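PDB 5AEG: sulfoquinovosidase from Escherichia coli, which hydrolyses sulfoquinovosyl diacylglycerides and simple sulfoquinovosides such as sulfoquinovosyl glycerol, releasing sulfoquinovose for breakdown by sulfoglycolysis. Local coordinates for residues F146-R157 with A173-Q184. Residues are numbered along the deposited sequence; the frame is centred on the assembly and turned at random.
With CA (calcium ion), chain D.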
loop_
_atom_site.group_PDB
_atom_site.type_symbol
_atom_site.label_atom_id
_atom_site.label_comp_id
_atom_site.label_asym_id
_atom_site.label_seq_id
_atom_site.Cartn_x
_atom_site.Cartn_y
_atom_site.Cartn_z
ATOM N N PHE A 146 -2.397 -1.439 -16.416
ATOM C CA PHE A 146 -2.490 -0.757 -15.117
ATOM C C PHE A 146 -2.073 0.688 -15.236
ATOM O O PHE A 146 -0.874 1.038 -15.132
ATOM C CB PHE A 146 -1.718 -1.481 -14.013
ATOM C CG PHE A 146 -2.275 -2.852 -13.733
ATOM C CD1 PHE A 146 -1.905 -3.910 -14.558
ATOM C CD2 PHE A 146 -3.172 -3.072 -12.696
ATOM C CE1 PHE A 146 -2.425 -5.160 -14.368
ATOM C CE2 PHE A 146 -3.732 -4.333 -12.526
ATOM C CZ PHE A 146 -3.385 -5.369 -13.378
ATOM N N PRO A 147 -3.068 1.558 -15.378
ATOM C CA PRO A 147 -2.799 2.948 -15.062
ATOM C C PRO A 147 -2.267 3.074 -13.623
ATOM O O PRO A 147 -2.797 2.441 -12.666
ATOM C CB PRO A 147 -4.201 3.599 -15.147
ATOM C CG PRO A 147 -4.932 2.716 -16.139
ATOM C CD PRO A 147 -4.477 1.339 -15.668
ATOM N N LEU A 148 -1.302 3.958 -13.471
ATOM C CA LEU A 148 -0.610 4.235 -12.232
ATOM C C LEU A 148 -0.804 5.706 -11.821
ATOM O O LEU A 148 0.028 6.622 -12.139
ATOM C CB LEU A 148 0.886 3.954 -12.396
ATOM C CG LEU A 148 1.163 2.466 -12.756
ATOM C CD1 LEU A 148 2.650 2.289 -13.081
ATOM C CD2 LEU A 148 0.704 1.438 -11.694
ATOM N N TRP A 149 -1.861 5.927 -11.039
ATOM C CA TRP A 149 -2.245 7.245 -10.631
ATOM C C TRP A 149 -2.896 7.141 -9.263
ATOM O O TRP A 149 -3.913 6.454 -9.147
ATOM C CB TRP A 149 -3.177 7.765 -11.667
ATOM C CG TRP A 149 -3.643 9.166 -11.375
ATOM C CD1 TRP A 149 -4.836 9.547 -10.783
ATOM C CD2 TRP A 149 -2.915 10.375 -11.601
ATOM N NE1 TRP A 149 -4.886 10.920 -10.659
ATOM C CE2 TRP A 149 -3.735 11.458 -11.146
ATOM C CE3 TRP A 149 -1.679 10.667 -12.195
ATOM C CZ2 TRP A 149 -3.340 12.791 -11.282
ATOM C CZ3 TRP A 149 -1.284 12.020 -12.330
ATOM C CH2 TRP A 149 -2.113 13.042 -11.868
ATOM N N THR A 150 -2.287 7.725 -8.247
ATOM C CA THR A 150 -2.800 7.589 -6.861
ATOM C C THR A 150 -4.147 8.256 -6.756
ATOM O O THR A 150 -4.382 9.329 -7.363
ATOM C CB THR A 150 -1.817 8.019 -5.739
ATOM O OG1 THR A 150 -2.373 7.552 -4.524
ATOM C CG2 THR A 150 -1.557 9.515 -5.692
ATOM N N SER A 151 -5.087 7.580 -6.114
ATOM C CA SER A 151 -6.462 8.038 -6.012
ATOM C C SER A 151 -7.181 7.324 -4.887
ATOM O O SER A 151 -6.602 6.443 -4.214
ATOM C CB SER A 151 -7.259 7.810 -7.296
ATOM O OG SER A 151 -7.707 6.451 -7.563
ATOM N N GLU A 152 -8.426 7.729 -4.653
ATOM C CA GLU A 152 -9.280 6.842 -3.829
ATOM C C GLU A 152 -9.298 5.485 -4.478
ATOM O O GLU A 152 -9.217 5.280 -5.708
ATOM C CB GLU A 152 -10.683 7.343 -3.643
ATOM C CG GLU A 152 -10.776 8.747 -3.029
ATOM C CD GLU A 152 -9.904 8.881 -1.828
ATOM O OE1 GLU A 152 -10.024 7.963 -0.947
ATOM O OE2 GLU A 152 -9.061 9.847 -1.773
ATOM N N GLN A 153 -9.439 4.472 -3.631
ATOM C CA GLN A 153 -9.284 3.108 -4.069
ATOM C C GLN A 153 -10.577 2.472 -4.701
ATOM O O GLN A 153 -10.519 1.452 -5.379
ATOM C CB GLN A 153 -8.863 2.356 -2.785
ATOM C CG GLN A 153 -8.393 0.910 -3.011
ATOM C CD GLN A 153 -9.342 -0.066 -2.416
ATOM O OE1 GLN A 153 -10.465 0.276 -2.055
ATOM N NE2 GLN A 153 -8.900 -1.294 -2.288
ATOM N N GLY A 154 -11.728 3.118 -4.497
ATOM C CA GLY A 154 -12.955 2.672 -5.052
ATOM C C GLY A 154 -13.845 2.024 -4.007
ATOM O O GLY A 154 -13.363 1.478 -3.032
ATOM N N VAL A 155 -15.165 2.071 -4.210
ATOM C CA VAL A 155 -16.112 1.335 -3.324
ATOM C C VAL A 155 -16.791 0.329 -4.220
ATOM O O VAL A 155 -17.629 0.656 -5.106
ATOM C CB VAL A 155 -17.138 2.349 -2.748
ATOM C CG1 VAL A 155 -18.284 1.646 -2.028
ATOM C CG2 VAL A 155 -16.415 3.456 -1.961
ATOM N N GLY A 156 -16.470 -0.944 -4.015
ATOM C CA GLY A 156 -16.910 -2.015 -4.915
ATOM C C GLY A 156 -15.845 -2.449 -5.931
ATOM O O GLY A 156 -15.543 -3.625 -6.052
ATOM N N ARG A 157 -15.339 -1.502 -6.722
ATOM C CA ARG A 157 -14.177 -1.728 -7.637
ATOM C C ARG A 157 -14.412 -2.673 -8.797
ATOM O O ARG A 157 -13.463 -3.155 -9.409
ATOM C CB ARG A 157 -12.972 -2.157 -6.825
ATOM C CG ARG A 157 -12.620 -1.195 -5.685
ATOM C CD ARG A 157 -11.432 -1.582 -4.813
ATOM N NE ARG A 157 -10.174 -1.393 -5.651
ATOM C CZ ARG A 157 -9.611 -2.339 -6.370
ATOM N NH1 ARG A 157 -10.062 -3.553 -6.312
ATOM N NH2 ARG A 157 -8.549 -2.086 -7.159
ATOM N N ALA A 173 -17.432 7.081 -7.722
ATOM C CA ALA A 173 -16.727 6.466 -6.564
ATOM C C ALA A 173 -16.573 4.949 -6.583
ATOM O O ALA A 173 -15.908 4.395 -5.635
ATOM C CB ALA A 173 -17.367 6.924 -5.271
ATOM N N GLY A 174 -17.127 4.283 -7.571
ATOM C CA GLY A 174 -17.117 2.800 -7.627
ATOM C C GLY A 174 -15.684 2.309 -7.889
ATOM O O GLY A 174 -15.279 1.255 -7.377
ATOM N N GLY A 175 -14.938 3.040 -8.753
ATOM C CA GLY A 175 -13.596 2.595 -9.151
ATOM C C GLY A 175 -13.588 1.401 -10.058
ATOM O O GLY A 175 -14.607 1.004 -10.651
ATOM N N ASP A 176 -12.389 0.843 -10.210
ATOM C CA ASP A 176 -12.159 -0.283 -11.065
ATOM C C ASP A 176 -10.939 -1.081 -10.544
ATOM O O ASP A 176 -10.319 -0.716 -9.553
ATOM C CB ASP A 176 -11.974 0.190 -12.517
ATOM C CG ASP A 176 -12.443 -0.829 -13.536
ATOM O OD1 ASP A 176 -12.651 -2.016 -13.256
ATOM O OD2 ASP A 176 -12.605 -0.400 -14.675
ATOM N N TYR A 177 -10.613 -2.149 -11.238
ATOM C CA TYR A 177 -9.706 -3.194 -10.775
ATOM C C TYR A 177 -8.292 -2.704 -10.444
ATOM O O TYR A 177 -7.638 -3.296 -9.629
ATOM C CB TYR A 177 -9.620 -4.342 -11.819
ATOM C CG TYR A 177 -8.947 -3.967 -13.103
ATOM C CD1 TYR A 177 -7.546 -3.982 -13.223
ATOM C CD2 TYR A 177 -9.702 -3.514 -14.186
ATOM C CE1 TYR A 177 -6.900 -3.672 -14.416
ATOM C CE2 TYR A 177 -9.081 -3.212 -15.401
ATOM C CZ TYR A 177 -7.673 -3.268 -15.497
ATOM O OH TYR A 177 -7.017 -2.890 -16.666
ATOM N N TYR A 178 -7.895 -1.593 -11.052
ATOM C CA TYR A 178 -6.558 -1.012 -10.928
ATOM C C TYR A 178 -6.549 0.159 -10.001
ATOM O O TYR A 178 -5.465 0.662 -9.704
ATOM C CB TYR A 178 -5.983 -0.552 -12.322
ATOM C CG TYR A 178 -6.789 0.487 -12.978
ATOM C CD1 TYR A 178 -6.580 1.828 -12.719
ATOM C CD2 TYR A 178 -7.811 0.136 -13.842
ATOM C CE1 TYR A 178 -7.369 2.781 -13.322
ATOM C CE2 TYR A 178 -8.601 1.101 -14.420
ATOM C CZ TYR A 178 -8.363 2.420 -14.155
ATOM O OH TYR A 178 -9.149 3.364 -14.785
ATOM N N TRP A 179 -7.686 0.601 -9.457
ATOM C CA TRP A 179 -7.643 1.742 -8.613
ATOM C C TRP A 179 -6.883 1.454 -7.290
ATOM O O TRP A 179 -7.058 0.412 -6.701
ATOM C CB TRP A 179 -9.056 2.259 -8.306
ATOM C CG TRP A 179 -9.683 3.009 -9.398
ATOM C CD1 TRP A 179 -9.538 2.822 -10.706
ATOM C CD2 TRP A 179 -10.595 4.104 -9.229
ATOM N NE1 TRP A 179 -10.321 3.729 -11.397
ATOM C CE2 TRP A 179 -10.936 4.564 -10.509
ATOM C CE3 TRP A 179 -11.164 4.704 -8.131
ATOM C CZ2 TRP A 179 -11.820 5.619 -10.702
ATOM C CZ3 TRP A 179 -12.029 5.811 -8.309
ATOM C CH2 TRP A 179 -12.366 6.231 -9.582
ATOM N N THR A 180 -6.085 2.405 -6.845
ATOM C CA THR A 180 -5.361 2.290 -5.603
ATOM C C THR A 180 -4.757 3.594 -5.163
ATOM O O THR A 180 -4.379 4.454 -5.988
ATOM C CB THR A 180 -4.200 1.223 -5.788
ATOM O OG1 THR A 180 -3.376 1.146 -4.629
ATOM C CG2 THR A 180 -3.340 1.487 -7.000
ATOM N N PHE A 181 -4.572 3.650 -3.871
ATOM C CA PHE A 181 -3.905 4.717 -3.238
ATOM C C PHE A 181 -2.377 4.548 -3.188
ATOM O O PHE A 181 -1.743 5.448 -2.696
ATOM C CB PHE A 181 -4.457 5.059 -1.850
ATOM C CG PHE A 181 -5.010 3.908 -1.092
ATOM C CD1 PHE A 181 -4.214 2.839 -0.795
ATOM C CD2 PHE A 181 -6.355 3.891 -0.744
ATOM C CE1 PHE A 181 -4.757 1.699 -0.187
ATOM C CE2 PHE A 181 -6.926 2.751 -0.062
ATOM C CZ PHE A 181 -6.124 1.657 0.116
ATOM N N PHE A 182 -1.824 3.423 -3.679
ATOM C CA PHE A 182 -0.363 3.176 -3.625
ATOM C C PHE A 182 -0.037 2.443 -4.936
ATOM O O PHE A 182 0.404 1.308 -4.897
ATOM C CB PHE A 182 0.005 2.389 -2.372
ATOM C CG PHE A 182 1.487 2.306 -2.046
ATOM C CD1 PHE A 182 2.524 2.594 -2.984
ATOM C CD2 PHE A 182 1.844 1.807 -0.822
ATOM C CE1 PHE A 182 3.825 2.459 -2.614
ATOM C CE2 PHE A 182 3.182 1.722 -0.420
ATOM C CZ PHE A 182 4.150 2.008 -1.352
ATOM N N PRO A 183 -0.261 3.084 -6.100
ATOM C CA PRO A 183 0.304 2.527 -7.314
ATOM C C PRO A 183 1.799 2.885 -7.306
ATOM O O PRO A 183 2.198 3.848 -6.656
ATOM C CB PRO A 183 -0.401 3.300 -8.448
ATOM C CG PRO A 183 -0.632 4.666 -7.816
ATOM C CD PRO A 183 -0.734 4.461 -6.322
ATOM N N GLN A 184 2.635 2.099 -7.953
ATOM C CA GLN A 184 4.051 2.439 -8.003
ATOM C C GLN A 184 4.597 1.918 -9.356
ATOM O O GLN A 184 4.259 0.823 -9.753
ATOM C CB GLN A 184 4.856 1.847 -6.847
ATOM C CG GLN A 184 6.275 2.474 -6.792
ATOM C CD GLN A 184 7.051 2.115 -5.583
ATOM O OE1 GLN A 184 6.596 2.356 -4.475
ATOM N NE2 GLN A 184 8.231 1.574 -5.771
HETATM CA CA CA D . -12.619 0.247 -1.121
HETATM O O HOH W 1 -2.870 0.503 -10.704
HETATM O O HOH W 2 -5.887 4.627 -8.775
HETATM O O HOH W 3 -14.617 0.397 0.176
#
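Arg-157 reaches across to the type I beta turn Asp-176 to Trp-179, in a loop-to-loop contact of the N-terminal galactose mutarotase-like domain of this family 31 glycosidase. Its NH2 gives a hydrogen bond to Trp-179 O at 2.9 Å, in the carbonyl plane and on a lone pair, with 158° at the hydrogen; a second bond, to Tyr-177 O, is weak. Asp-176 O lies over one guanidinium face. The chain bends at chi3 (71°), and NE makes a hydrogen bond of 2.9 Å to Gln-153 O, which lies near the guanidinium plane. A methionine in its place would probably leave the carbonyls of Tyr-177, Trp-179 and Gln-153 without these donors and the turn less firmly tied.

Gly-175 CA, of the same segment as Trp-179, sits over the centre of one face of the indole, 3.3 Å above the ring plane; from the other segment, Ser-151 OG approaches Trp-179 CE3 at 3.9 Å. Trp-179 CB approaches Gln-153 O to 3.4 Å. Further along, Phe-181 meets the aliphatic part of Gln-153, whose CB is 3.4 Å from Phe-181 CE2. On the strand, Pro-147 lays CD over the face of Tyr-178, 3.8 Å from the ring centroid and 17° off its normal, a CH-pi contact.

The contact also adjoins the catalytic region: the side chain of Glu-152 lies next to that of Glu-408, probably an active-site residue, and Asp-472, the inferred proton donor, and Asp-481 join Gln-153 and Gly-154 at the calcium ion. Glu-152 also forms a salt bridge with Arg-455. Beside the metal Val-155 N binds Ala-173 O, and Gly-154 O coordinates the calcium ion at 2.4 Å.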